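Local coordinates for protein LYND (Lyngbya aestuarii, PDB 4V1T) that probably uses ATP to cyclise cysteine side chains of a precursor peptide into thiazolines, as a cyanobactin cyclodehydratase of the YcaO family, at residues L6-P11 against T82-E87; L110-T115 against P150-V155; V119-E124 against L157-L162; L716-T721 against V729-V734. One frame throughout, in Å; residues are numbered along the deposited sequence.

Near the N terminus, interaction 1 closes a loop of 70 residues by pairing strand 6-9 with strand 81-83 of the winged-helix domain. The chain then passes helices 90-98 and 103-109 and enters a mixed beta sheet of an alpha/beta domain. Interaction 2 joins the starts of strands 114-118 and 154-157 there, and interaction 3 joins the loops that follow the same two strands. These two contacts therefore cross along the chain, and their centres lie 19 Å apart. Interaction 4 comes far later, with centres 42 Å or more from the others. It closes a short hairpin in the YcaO region. Glu87 and Arg111 give a weak link between interactions 1 and 2.

Interaction 1: residues L6-P11 against T82-E87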
loop_
_atom_site.group_PDB
_atom_site.type_symbol
_atom_site.label_atom_id
_atom_site.label_comp_id
_atom_site.label_asym_id
_atom_site.label_seq_id
_atom_site.Cartn_x
_atom_site.Cartn_y
_atom_site.Cartn_z
ATOM N N LEU B 6 -10.634 -2.336 -45.453
ATOM C CA LEU B 6 -10.917 -1.007 -44.941
ATOM C C LEU B 6 -9.858 -0.554 -43.940
ATOM O O LEU B 6 -9.489 -1.292 -43.027
ATOM C CB LEU B 6 -12.298 -0.984 -44.297
ATOM C CG LEU B 6 -13.452 -1.273 -45.260
ATOM C CD1 LEU B 6 -14.736 -1.481 -44.480
ATOM C CD2 LEU B 6 -13.606 -0.145 -46.275
ATOM N N LEU B 7 -9.368 0.667 -44.135
ATOM C CA LEU B 7 -8.380 1.261 -43.246
ATOM C C LEU B 7 -9.054 2.157 -42.224
ATOM O O LEU B 7 -10.045 2.818 -42.516
ATOM C CB LEU B 7 -7.362 2.071 -44.042
ATOM C CG LEU B 7 -6.545 1.304 -45.074
ATOM C CD1 LEU B 7 -5.695 2.283 -45.859
ATOM C CD2 LEU B 7 -5.676 0.252 -44.400
ATOM N N GLN B 8 -8.523 2.162 -41.012
ATOM C CA GLN B 8 -9.022 3.055 -39.986
ATOM C C GLN B 8 -8.013 3.232 -38.862
ATOM O O GLN B 8 -7.279 2.309 -38.504
ATOM C CB GLN B 8 -10.350 2.551 -39.410
ATOM C CG GLN B 8 -10.260 1.269 -38.601
ATOM C CD GLN B 8 -11.540 0.962 -37.824
ATOM O OE1 GLN B 8 -12.446 1.790 -37.710
ATOM N NE2 GLN B 8 -11.608 -0.238 -37.278
ATOM N N ILE B 9 -7.971 4.441 -38.320
ATOM C CA ILE B 9 -7.318 4.662 -37.054
ATOM C C ILE B 9 -8.120 3.852 -36.045
ATOM O O ILE B 9 -9.351 3.826 -36.069
ATOM C CB ILE B 9 -7.284 6.140 -36.653
ATOM C CG1 ILE B 9 -6.535 6.969 -37.702
ATOM C CG2 ILE B 9 -6.609 6.306 -35.303
ATOM C CD1 ILE B 9 -5.089 6.558 -37.938
ATOM N N GLN B 10 -7.412 3.168 -35.168
ATOM C CA GLN B 10 -8.056 2.225 -34.270
ATOM C C GLN B 10 -9.204 2.861 -33.509
ATOM O O GLN B 10 -9.054 3.951 -32.970
ATOM C CB GLN B 10 -7.038 1.581 -33.321
ATOM C CG GLN B 10 -5.909 2.459 -32.798
ATOM C CD GLN B 10 -4.654 1.634 -32.575
ATOM O OE1 GLN B 10 -4.373 0.698 -33.329
ATOM N NE2 GLN B 10 -3.911 1.949 -31.528
ATOM N N PRO B 11 -10.358 2.174 -33.485
ATOM C CA PRO B 11 -11.653 2.796 -33.195
ATOM C C PRO B 11 -11.898 3.191 -31.749
ATOM O O PRO B 11 -12.955 3.749 -31.457
ATOM C CB PRO B 11 -12.654 1.728 -33.634
ATOM C CG PRO B 11 -11.933 0.450 -33.472
ATOM C CD PRO B 11 -10.504 0.744 -33.814
ATOM N N THR B 82 -4.868 0.417 -38.414
ATOM C CA THR B 82 -5.197 -1.001 -38.465
ATOM C C THR B 82 -6.241 -1.289 -39.529
ATOM O O THR B 82 -6.945 -0.397 -39.996
ATOM C CB THR B 82 -5.698 -1.521 -37.091
ATOM O OG1 THR B 82 -5.894 -2.938 -37.147
ATOM C CG2 THR B 82 -7.014 -0.844 -36.677
ATOM N N GLU B 83 -6.322 -2.552 -39.903
ATOM C CA GLU B 83 -7.384 -3.042 -40.762
ATOM C C GLU B 83 -8.683 -3.064 -39.960
ATOM O O GLU B 83 -8.682 -3.428 -38.780
ATOM C CB GLU B 83 -7.035 -4.445 -41.254
ATOM C CG GLU B 83 -7.567 -4.808 -42.622
ATOM C CD GLU B 83 -7.409 -6.289 -42.916
ATOM O OE1 GLU B 83 -6.608 -6.955 -42.217
ATOM O OE2 GLU B 83 -8.097 -6.789 -43.830
ATOM N N ALA B 84 -9.790 -2.682 -40.585
ATOM C CA ALA B 84 -11.083 -2.764 -39.913
ATOM C C ALA B 84 -11.679 -4.155 -40.087
ATOM O O ALA B 84 -11.484 -4.798 -41.123
ATOM C CB ALA B 84 -12.030 -1.715 -40.444
ATOM N N ALA B 85 -12.397 -4.617 -39.066
ATOM C CA ALA B 85 -13.075 -5.915 -39.104
ATOM C C ALA B 85 -14.569 -5.706 -39.308
ATOM O O ALA B 85 -15.267 -5.322 -38.365
ATOM C CB ALA B 85 -12.825 -6.685 -37.823
ATOM N N PRO B 86 -15.067 -5.953 -40.530
ATOM C CA PRO B 86 -16.472 -5.660 -40.845
ATOM C C PRO B 86 -17.468 -6.352 -39.928
ATOM O O PRO B 86 -18.544 -5.816 -39.688
ATOM C CB PRO B 86 -16.630 -6.183 -42.276
ATOM C CG PRO B 86 -15.260 -6.180 -42.845
ATOM C CD PRO B 86 -14.344 -6.486 -41.703
ATOM N N GLU B 87 -17.105 -7.525 -39.421
ATOM C CA GLU B 87 -18.030 -8.344 -38.644
ATOM C C GLU B 87 -18.152 -7.895 -37.198
ATOM O O GLU B 87 -18.934 -8.453 -36.443
ATOM C CB GLU B 87 -17.625 -9.822 -38.692
ATOM C CG GLU B 87 -16.185 -10.109 -38.318
ATOM C CD GLU B 87 -15.258 -10.089 -39.518
ATOM O OE1 GLU B 87 -15.318 -11.024 -40.340
ATOM O OE2 GLU B 87 -14.482 -9.127 -39.648
#
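Leu6 meets Ala84 twice. Leu6 CB lies 3.9 Å from Ala84 CB. Ala84 N gives a nearly straight hydrogen bond to Leu6 O, 2.8 Å long. Leu6 O also receives a CA-H contact from Glu83. Leu7 and Glu83 form an antiparallel non-hydrogen-bonded pair. Leu7 packs on Leu46 and on Leu72 of helix 65-78. Gln8 and Thr82 are the next pair, a hydrogen-bonded one. Gln8 N gives its hydrogen to Thr82 O at 3.2 Å, and Thr82 N returns a bond to Gln8 O at 3.1 Å. Gln8 CG lies between its backbone N and carbonyl carbon (chi1 68°). The extended chain beyond it runs alongside Ala84 and brings Gln8 NE2 to 3.5 Å from Ala84 CB. With an alanine here, the methyl of Ala84 would probably lose this amide cover, and a gap would open on that face of the strand pair. Gln10 lies against the methyl of Thr82, with Gln10 CA 4.0 Å from Thr82 CG2. At Pro11 the carbonyl accepts a hydrogen bond from Arg246 of the second subunit. Strand 6-9 is the middle one of three short antiparallel strands, flanked by 50-51 and 81-83. Three such strands packed on helix 65-78 are consistent with the winged helix-turn-helix family of this region.

Interaction 2: residues L110-T115 against P150-V155; sequences LRQPVT and PTALNV
Val114 runs alongside Leu153, the two side chains heading in one direction, and Val114 CG2 is 4.0 Å from Leu153 CB. The other methyl, Val114 CG1, meets Val155 CG2 at 3.8 Å. This is where two parallel strands, 114-118 and 154-157, come together in the mixed sheet of an alpha/beta domain. Strand 114-118 has 141-142 as its other neighbour, reached through helix 124-135. Thr115 pairs with Asn154, the parallel bridge of this contact. Thr115 gives its N-H to Leu153 O at 3.2 Å, and takes a bond from Val155 N on its own O at 2.7 Å. The two bonds go to the residues before and after Asn154, as in any parallel pair. With OG1 between the backbone N and the carbonyl carbon (chi1 60°), CG2 of Thr115 lies beside the backbone N and meets Thr151 CG2 at 3.8 Å. Farther back, Gln112 OE1 rests on the methyl of Ala152, 3.6 Å from its CB. Gln112 NE2 is held by Ala109 O and by Ile268 O of helix 250-275. Before the strands begin, one water bridges the two segments. It donates to Pro113 O at 2.8 Å and accepts from Ala152 N at 2.9 Å.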
loop_
_atom_site.group_PDB
_atom_site.type_symbol
_atom_site.label_atom_id
_atom_site.label_comp_id
_atom_site.label_asym_id
_atom_site.label_seq_id
_atom_site.Cartn_x
_atom_site.Cartn_y
_atom_site.Cartn_z
ATOM N N LEU B 110 -12.373 -14.845 -31.502
ATOM C CA LEU B 110 -13.678 -14.996 -30.875
ATOM C C LEU B 110 -14.486 -16.162 -31.449
ATOM O O LEU B 110 -15.498 -16.553 -30.868
ATOM C CB LEU B 110 -14.476 -13.693 -31.007
ATOM C CG LEU B 110 -14.022 -12.504 -30.156
ATOM C CD1 LEU B 110 -14.827 -11.268 -30.508
ATOM C CD2 LEU B 110 -14.158 -12.798 -28.679
ATOM N N ARG B 111 -14.040 -16.714 -32.577
ATOM C CA ARG B 111 -14.713 -17.855 -33.212
ATOM C C ARG B 111 -14.359 -19.176 -32.544
ATOM O O ARG B 111 -14.930 -20.206 -32.870
ATOM C CB ARG B 111 -14.346 -17.946 -34.690
ATOM C CG ARG B 111 -14.865 -16.803 -35.530
ATOM C CD ARG B 111 -14.507 -16.978 -36.992
ATOM N NE ARG B 111 -14.921 -15.843 -37.808
ATOM C CZ ARG B 111 -15.941 -15.029 -37.526
ATOM N NH1 ARG B 111 -16.683 -15.215 -36.440
ATOM N NH2 ARG B 111 -16.231 -14.019 -38.339
ATOM N N GLN B 112 -13.404 -19.148 -31.627
ATOM C CA GLN B 112 -13.002 -20.354 -30.907
ATOM C C GLN B 112 -14.119 -20.792 -29.962
ATOM O O GLN B 112 -14.557 -20.000 -29.124
ATOM C CB GLN B 112 -11.726 -20.103 -30.106
ATOM C CG GLN B 112 -10.484 -19.884 -30.946
ATOM C CD GLN B 112 -9.305 -19.429 -30.105
ATOM O OE1 GLN B 112 -8.413 -20.208 -29.799
ATOM N NE2 GLN B 112 -9.305 -18.153 -29.721
ATOM N N PRO B 113 -14.587 -22.044 -30.094
ATOM C CA PRO B 113 -15.637 -22.474 -29.179
ATOM C C PRO B 113 -15.106 -22.767 -27.773
ATOM O O PRO B 113 -13.922 -23.062 -27.591
ATOM C CB PRO B 113 -16.190 -23.738 -29.838
ATOM C CG PRO B 113 -15.086 -24.255 -30.680
ATOM C CD PRO B 113 -14.252 -23.077 -31.092
ATOM N N VAL B 114 -16.006 -22.685 -26.799
ATOM C CA VAL B 114 -15.699 -22.918 -25.391
ATOM C C VAL B 114 -16.662 -23.982 -24.835
ATOM O O VAL B 114 -17.745 -24.196 -25.392
ATOM C CB VAL B 114 -15.815 -21.587 -24.615
ATOM C CG1 VAL B 114 -16.268 -21.776 -23.179
ATOM C CG2 VAL B 114 -14.491 -20.839 -24.664
ATOM N N THR B 115 -16.261 -24.659 -23.760
ATOM C CA THR B 115 -17.154 -25.584 -23.064
ATOM C C THR B 115 -17.416 -25.098 -21.652
ATOM O O THR B 115 -16.518 -24.550 -21.004
ATOM C CB THR B 115 -16.592 -27.024 -23.007
ATOM O OG1 THR B 115 -15.332 -27.034 -22.329
ATOM C CG2 THR B 115 -16.420 -27.586 -24.412
ATOM N N PRO B 150 -10.361 -31.507 -28.156
ATOM C CA PRO B 150 -9.928 -30.373 -27.329
ATOM C C PRO B 150 -10.600 -29.049 -27.678
ATOM O O PRO B 150 -11.033 -28.862 -28.814
ATOM C CB PRO B 150 -8.420 -30.279 -27.624
ATOM C CG PRO B 150 -8.056 -31.557 -28.313
ATOM C CD PRO B 150 -9.283 -31.981 -29.039
ATOM N N THR B 151 -10.676 -28.144 -26.706
ATOM C CA THR B 151 -11.110 -26.773 -26.958
ATOM C C THR B 151 -10.095 -25.801 -26.386
ATOM O O THR B 151 -9.187 -26.196 -25.668
ATOM C CB THR B 151 -12.504 -26.481 -26.359
ATOM O OG1 THR B 151 -12.456 -26.571 -24.929
ATOM C CG2 THR B 151 -13.531 -27.469 -26.907
ATOM N N ALA B 152 -10.258 -24.524 -26.700
ATOM C CA ALA B 152 -9.346 -23.508 -26.223
ATOM C C ALA B 152 -9.552 -23.194 -24.749
ATOM O O ALA B 152 -8.653 -22.673 -24.096
ATOM C CB ALA B 152 -9.510 -22.248 -27.046
ATOM N N LEU B 153 -10.733 -23.494 -24.221
ATOM C CA LEU B 153 -11.009 -23.236 -22.813
ATOM C C LEU B 153 -12.229 -23.980 -22.301
ATOM O O LEU B 153 -13.305 -23.914 -22.894
ATOM C CB LEU B 153 -11.201 -21.745 -22.584
ATOM C CG LEU B 153 -11.332 -21.308 -21.130
ATOM C CD1 LEU B 153 -9.994 -21.428 -20.417
ATOM C CD2 LEU B 153 -11.863 -19.896 -21.053
ATOM N N ASN B 154 -12.055 -24.694 -21.194
ATOM C CA ASN B 154 -13.184 -25.269 -20.465
ATOM C C ASN B 154 -13.479 -24.394 -19.255
ATOM O O ASN B 154 -12.603 -24.160 -18.428
ATOM C CB ASN B 154 -12.883 -26.709 -20.039
ATOM C CG ASN B 154 -14.061 -27.379 -19.347
ATOM O OD1 ASN B 154 -15.222 -27.151 -19.690
ATOM N ND2 ASN B 154 -13.763 -28.205 -18.357
ATOM N N VAL B 155 -14.705 -23.896 -19.162
ATOM C CA VAL B 155 -15.114 -23.062 -18.042
ATOM C C VAL B 155 -15.903 -23.883 -17.027
ATOM O O VAL B 155 -16.931 -24.474 -17.361
ATOM C CB VAL B 155 -15.967 -21.884 -18.515
ATOM C CG1 VAL B 155 -16.279 -20.955 -17.366
ATOM C CG2 VAL B 155 -15.250 -21.126 -19.614
HETATM O O HOH W 1 -11.804 -23.933 -29.122
#

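Interaction 3: residues V119-E124 against L157-L162; sequences VGNISE and LTDDYL
Ile122 reaches across to the backbone of Leu157 and Thr158. Its CB stands 4.1 Å from Leu157 O, and CG1 comes closer to that oxygen, 3.4 Å. The branch CG2 touches Leu157 CB at 4.0 Å. The tip, CD1, ends 3.5 Å from Thr158 O. The contact joins the loops that leave two neighbouring parallel strands, 114-118 and 154-157, of an alpha/beta domain. Residues Val119 to Ile122 make a type II' beta turn. Gly120, at positive phi, brings its CA to 3.6 Å from Asp159 OD1. That oxygen also accepts a hydrogen bond from Gln163 NE2. Asp159 OD2 lies 3.0 Å from Asn121 ND2, but the angle is too poor for a hydrogen bond, and the amide and carboxylate planes are 68° apart. If Asp159 were an alanine, Gln163 NE2 would probably lose its acceptor and a gap would open beside Gly120 and Asn121. Val119 N bonds to Leu157 O at 3.0 Å, with a bent angle of 136° at the hydrogen. Val119 CG1, set between its backbone N and carbonyl carbon (chi1 62°), presses on Thr158, and the distance from Val119 CG1 to Thr158 CB is only 3.3 Å.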
loop_
_atom_site.group_PDB
_atom_site.type_symbol
_atom_site.label_atom_id
_atom_site.label_comp_id
_atom_site.label_asym_id
_atom_site.label_seq_id
_atom_site.Cartn_x
_atom_site.Cartn_y
_atom_site.Cartn_z
ATOM N N VAL B 119 -20.379 -27.900 -11.561
ATOM C CA VAL B 119 -19.913 -28.776 -10.502
ATOM C C VAL B 119 -20.604 -28.315 -9.216
ATOM O O VAL B 119 -20.919 -27.127 -9.059
ATOM C CB VAL B 119 -18.364 -28.751 -10.373
ATOM C CG1 VAL B 119 -17.870 -27.374 -10.013
ATOM C CG2 VAL B 119 -17.876 -29.755 -9.342
ATOM N N GLY B 120 -20.846 -29.242 -8.302
ATOM C CA GLY B 120 -21.617 -28.923 -7.112
ATOM C C GLY B 120 -23.056 -28.654 -7.505
ATOM O O GLY B 120 -23.592 -29.324 -8.377
ATOM N N ASN B 121 -23.670 -27.646 -6.894
ATOM C CA ASN B 121 -25.105 -27.408 -7.055
ATOM C C ASN B 121 -25.444 -26.269 -8.014
ATOM O O ASN B 121 -26.505 -25.665 -7.909
ATOM C CB ASN B 121 -25.753 -27.165 -5.681
ATOM C CG ASN B 121 -25.094 -26.035 -4.915
ATOM O OD1 ASN B 121 -24.642 -25.051 -5.497
ATOM N ND2 ASN B 121 -25.032 -26.173 -3.600
ATOM N N ILE B 122 -24.552 -25.977 -8.953
ATOM C CA ILE B 122 -24.818 -24.935 -9.941
ATOM C C ILE B 122 -25.950 -25.373 -10.867
ATOM O O ILE B 122 -25.901 -26.442 -11.465
ATOM C CB ILE B 122 -23.557 -24.583 -10.778
ATOM C CG1 ILE B 122 -22.424 -24.088 -9.873
ATOM C CG2 ILE B 122 -23.867 -23.516 -11.827
ATOM C CD1 ILE B 122 -22.743 -22.841 -9.065
ATOM N N SER B 123 -26.971 -24.535 -10.976
ATOM C CA SER B 123 -28.155 -24.853 -11.768
ATOM C C SER B 123 -27.842 -24.892 -13.263
ATOM O O SER B 123 -26.780 -24.459 -13.704
ATOM C CB SER B 123 -29.271 -23.840 -11.490
ATOM O OG SER B 123 -28.864 -22.534 -11.854
ATOM N N GLU B 124 -28.780 -25.420 -14.037
ATOM C CA GLU B 124 -28.615 -25.534 -15.479
ATOM C C GLU B 124 -29.100 -24.283 -16.194
ATOM O O GLU B 124 -28.788 -24.072 -17.363
ATOM C CB GLU B 124 -29.344 -26.760 -16.013
ATOM C CG GLU B 124 -28.860 -28.064 -15.394
ATOM C CD GLU B 124 -29.552 -28.415 -14.081
ATOM O OE1 GLU B 124 -30.492 -27.702 -13.658
ATOM O OE2 GLU B 124 -29.158 -29.422 -13.461
ATOM N N LEU B 157 -18.036 -23.905 -13.578
ATOM C CA LEU B 157 -18.796 -23.115 -12.616
ATOM C C LEU B 157 -19.005 -23.944 -11.354
ATOM O O LEU B 157 -19.557 -25.040 -11.424
ATOM C CB LEU B 157 -20.151 -22.692 -13.180
ATOM C CG LEU B 157 -20.255 -22.362 -14.664
ATOM C CD1 LEU B 157 -21.634 -21.802 -14.958
ATOM C CD2 LEU B 157 -19.200 -21.371 -15.102
ATOM N N THR B 158 -18.559 -23.422 -10.214
ATOM C CA THR B 158 -18.655 -24.138 -8.952
ATOM C C THR B 158 -19.336 -23.268 -7.916
ATOM O O THR B 158 -19.451 -22.056 -8.104
ATOM C CB THR B 158 -17.270 -24.565 -8.423
ATOM O OG1 THR B 158 -17.434 -25.447 -7.301
ATOM C CG2 THR B 158 -16.431 -23.349 -8.016
ATOM N N ASP B 159 -19.800 -23.903 -6.838
ATOM C CA ASP B 159 -20.322 -23.186 -5.673
ATOM C C ASP B 159 -19.247 -23.100 -4.593
ATOM O O ASP B 159 -19.374 -22.332 -3.641
ATOM C CB ASP B 159 -21.584 -23.869 -5.124
ATOM C CG ASP B 159 -21.365 -25.338 -4.784
ATOM O OD1 ASP B 159 -20.455 -25.967 -5.354
ATOM O OD2 ASP B 159 -22.111 -25.872 -3.942
ATOM N N ASP B 160 -18.188 -23.889 -4.750
ATOM C CA ASP B 160 -17.063 -23.852 -3.824
ATOM C C ASP B 160 -15.806 -24.312 -4.537
ATOM O O ASP B 160 -15.861 -25.236 -5.354
ATOM C CB ASP B 160 -17.344 -24.727 -2.594
ATOM C CG ASP B 160 -16.423 -24.411 -1.435
ATOM O OD1 ASP B 160 -16.759 -23.515 -0.631
ATOM O OD2 ASP B 160 -15.363 -25.059 -1.328
ATOM N N TYR B 161 -14.677 -23.682 -4.219
ATOM C CA TYR B 161 -13.413 -24.000 -4.882
ATOM C C TYR B 161 -12.727 -25.259 -4.342
ATOM O O TYR B 161 -11.696 -25.666 -4.863
ATOM C CB TYR B 161 -12.462 -22.814 -4.796
ATOM C CG TYR B 161 -12.624 -21.828 -5.942
ATOM C CD1 TYR B 161 -13.880 -21.453 -6.397
ATOM C CD2 TYR B 161 -11.517 -21.272 -6.565
ATOM C CE1 TYR B 161 -14.025 -20.549 -7.444
ATOM C CE2 TYR B 161 -11.650 -20.379 -7.612
ATOM C CZ TYR B 161 -12.903 -20.019 -8.045
ATOM O OH TYR B 161 -13.031 -19.121 -9.079
ATOM N N LEU B 162 -13.302 -25.872 -3.314
ATOM C CA LEU B 162 -12.776 -27.129 -2.776
ATOM C C LEU B 162 -13.718 -28.296 -3.049
ATOM O O LEU B 162 -13.631 -29.339 -2.402
ATOM C CB LEU B 162 -12.510 -27.006 -1.266
ATOM C CG LEU B 162 -11.296 -26.163 -0.845
ATOM C CD1 LEU B 162 -11.205 -26.119 0.675
ATOM C CD2 LEU B 162 -10.005 -26.715 -1.434
#

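Interaction 4: residues L716-T721 against V729-V734; sequences LVIDQT and VVKVTV
Strands 716-719 and 729-733 run antiparallel, with 164° between their directions, and form a hairpin. It lies in the YcaO region, between strands 491-498 and 532-535, with the Val729 side chain about 7 Å from the bound ADP. Leu716 with Thr733 and Ile718 with Lys731 are the hydrogen-bonded pairs. Val717 with Val732 and Asp719 with Val730 alternate with them. Past the strand end, Gln720 N still bonds to Val729 O, though bent. On one face Val717 and Val730 cross at a slant, Val717 CG1 4.0 Å from Val730 CB, and Val730 also packs on helix 538-561. On the other face Ile718 CG2 presses on Lys731 CB at 3.5 Å. Lys731 NZ leaves the pair for a salt bridge with Asp528 and bonds to Asn532 and the carbonyl of Asn530. Asp719 makes an Asx turn: its OD1 takes the N-H of Thr721 from above the carboxylate plane, 3.0 Å from OD1 to Thr721 N. It takes the Thr721 hydroxyl on its syn lone pair. Thr721 OG1 in turn accepts from Val729 N at 3.1 Å. Giving its proton to the Asp719 carboxylate is likely to make Thr721 OG1 a stronger acceptor for Val729 N.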
loop_
_atom_site.group_PDB
_atom_site.type_symbol
_atom_site.label_atom_id
_atom_site.label_comp_id
_atom_site.label_asym_id
_atom_site.label_seq_id
_atom_site.Cartn_x
_atom_site.Cartn_y
_atom_site.Cartn_z
ATOM N N LEU B 716 22.767 -27.524 15.262
ATOM C CA LEU B 716 22.182 -28.156 14.087
ATOM C C LEU B 716 21.258 -27.194 13.354
ATOM O O LEU B 716 20.809 -26.204 13.923
ATOM C CB LEU B 716 21.385 -29.403 14.488
ATOM C CG LEU B 716 22.162 -30.573 15.095
ATOM C CD1 LEU B 716 21.204 -31.659 15.569
ATOM C CD2 LEU B 716 23.181 -31.140 14.118
ATOM N N VAL B 717 20.974 -27.502 12.089
ATOM C CA VAL B 717 20.036 -26.720 11.296
ATOM C C VAL B 717 19.149 -27.618 10.447
ATOM O O VAL B 717 19.644 -28.539 9.787
ATOM C CB VAL B 717 20.764 -25.754 10.345
ATOM C CG1 VAL B 717 19.762 -24.825 9.685
ATOM C CG2 VAL B 717 21.816 -24.951 11.092
ATOM N N ILE B 718 17.847 -27.338 10.454
ATOM C CA ILE B 718 16.931 -27.942 9.498
ATOM C C ILE B 718 16.309 -26.854 8.623
ATOM O O ILE B 718 15.618 -25.956 9.102
ATOM C CB ILE B 718 15.844 -28.807 10.187
ATOM C CG1 ILE B 718 14.823 -29.321 9.163
ATOM C CG2 ILE B 718 15.164 -28.060 11.316
ATOM C CD1 ILE B 718 15.417 -30.233 8.095
ATOM N N ASP B 719 16.584 -26.933 7.331
ATOM C CA ASP B 719 16.046 -25.982 6.386
ATOM C C ASP B 719 14.579 -26.302 6.103
ATOM O O ASP B 719 14.263 -27.328 5.511
ATOM C CB ASP B 719 16.869 -25.986 5.092
ATOM C CG ASP B 719 16.383 -24.940 4.086
ATOM O OD1 ASP B 719 15.707 -23.969 4.504
ATOM O OD2 ASP B 719 16.671 -25.092 2.876
ATOM N N GLN B 720 13.695 -25.411 6.534
ATOM C CA GLN B 720 12.265 -25.566 6.324
ATOM C C GLN B 720 11.769 -24.753 5.127
ATOM O O GLN B 720 10.565 -24.634 4.910
ATOM C CB GLN B 720 11.508 -25.123 7.580
ATOM C CG GLN B 720 11.852 -25.908 8.835
ATOM C CD GLN B 720 11.121 -25.390 10.054
ATOM O OE1 GLN B 720 10.897 -24.184 10.197
ATOM N NE2 GLN B 720 10.745 -26.301 10.953
ATOM N N THR B 721 12.695 -24.188 4.358
ATOM C CA THR B 721 12.334 -23.330 3.226
ATOM C C THR B 721 11.471 -24.081 2.217
ATOM O O THR B 721 11.849 -25.149 1.719
ATOM C CB THR B 721 13.591 -22.809 2.517
ATOM O OG1 THR B 721 14.412 -22.095 3.453
ATOM C CG2 THR B 721 13.219 -21.887 1.362
ATOM N N VAL B 729 13.404 -20.181 5.634
ATOM C CA VAL B 729 12.994 -20.469 6.995
ATOM C C VAL B 729 13.774 -21.669 7.512
ATOM O O VAL B 729 13.888 -22.687 6.822
ATOM C CB VAL B 729 11.484 -20.751 7.091
ATOM C CG1 VAL B 729 11.073 -21.005 8.543
ATOM C CG2 VAL B 729 10.693 -19.588 6.519
ATOM N N VAL B 730 14.297 -21.549 8.732
ATOM C CA VAL B 730 15.045 -22.642 9.360
ATOM C C VAL B 730 14.624 -22.855 10.802
ATOM O O VAL B 730 14.000 -21.992 11.414
ATOM C CB VAL B 730 16.553 -22.375 9.370
ATOM C CG1 VAL B 730 17.094 -22.234 7.953
ATOM C CG2 VAL B 730 16.856 -21.130 10.188
ATOM N N LYS B 731 14.977 -24.016 11.336
ATOM C CA LYS B 731 14.949 -24.228 12.772
ATOM C C LYS B 731 16.356 -24.586 13.199
ATOM O O LYS B 731 16.915 -25.572 12.727
ATOM C CB LYS B 731 13.962 -25.326 13.173
ATOM C CG LYS B 731 13.972 -25.642 14.668
ATOM C CD LYS B 731 12.855 -26.596 15.065
ATOM C CE LYS B 731 12.725 -26.717 16.585
ATOM N NZ LYS B 731 12.085 -25.509 17.192
ATOM N N VAL B 732 16.929 -23.754 14.067
ATOM C CA VAL B 732 18.235 -24.013 14.647
ATOM C C VAL B 732 18.065 -24.700 15.999
ATOM O O VAL B 732 17.282 -24.241 16.830
ATOM C CB VAL B 732 19.024 -22.720 14.838
ATOM C CG1 VAL B 732 20.434 -23.027 15.290
ATOM C CG2 VAL B 732 19.032 -21.910 13.540
ATOM N N THR B 733 18.811 -25.783 16.204
ATOM C CA THR B 733 18.748 -26.552 17.435
ATOM C C THR B 733 20.130 -26.742 18.024
ATOM O O THR B 733 21.020 -27.253 17.354
ATOM C CB THR B 733 18.111 -27.934 17.199
ATOM O OG1 THR B 733 16.738 -27.751 16.845
ATOM C CG2 THR B 733 18.185 -28.807 18.466
ATOM N N VAL B 734 20.287 -26.339 19.287
ATOM C CA VAL B 734 21.525 -26.529 20.028
ATOM C C VAL B 734 21.225 -27.352 21.280
ATOM O O VAL B 734 20.875 -26.802 22.321
ATOM C CB VAL B 734 22.178 -25.188 20.410
ATOM C CG1 VAL B 734 23.483 -25.425 21.141
ATOM C CG2 VAL B 734 22.449 -24.346 19.165
#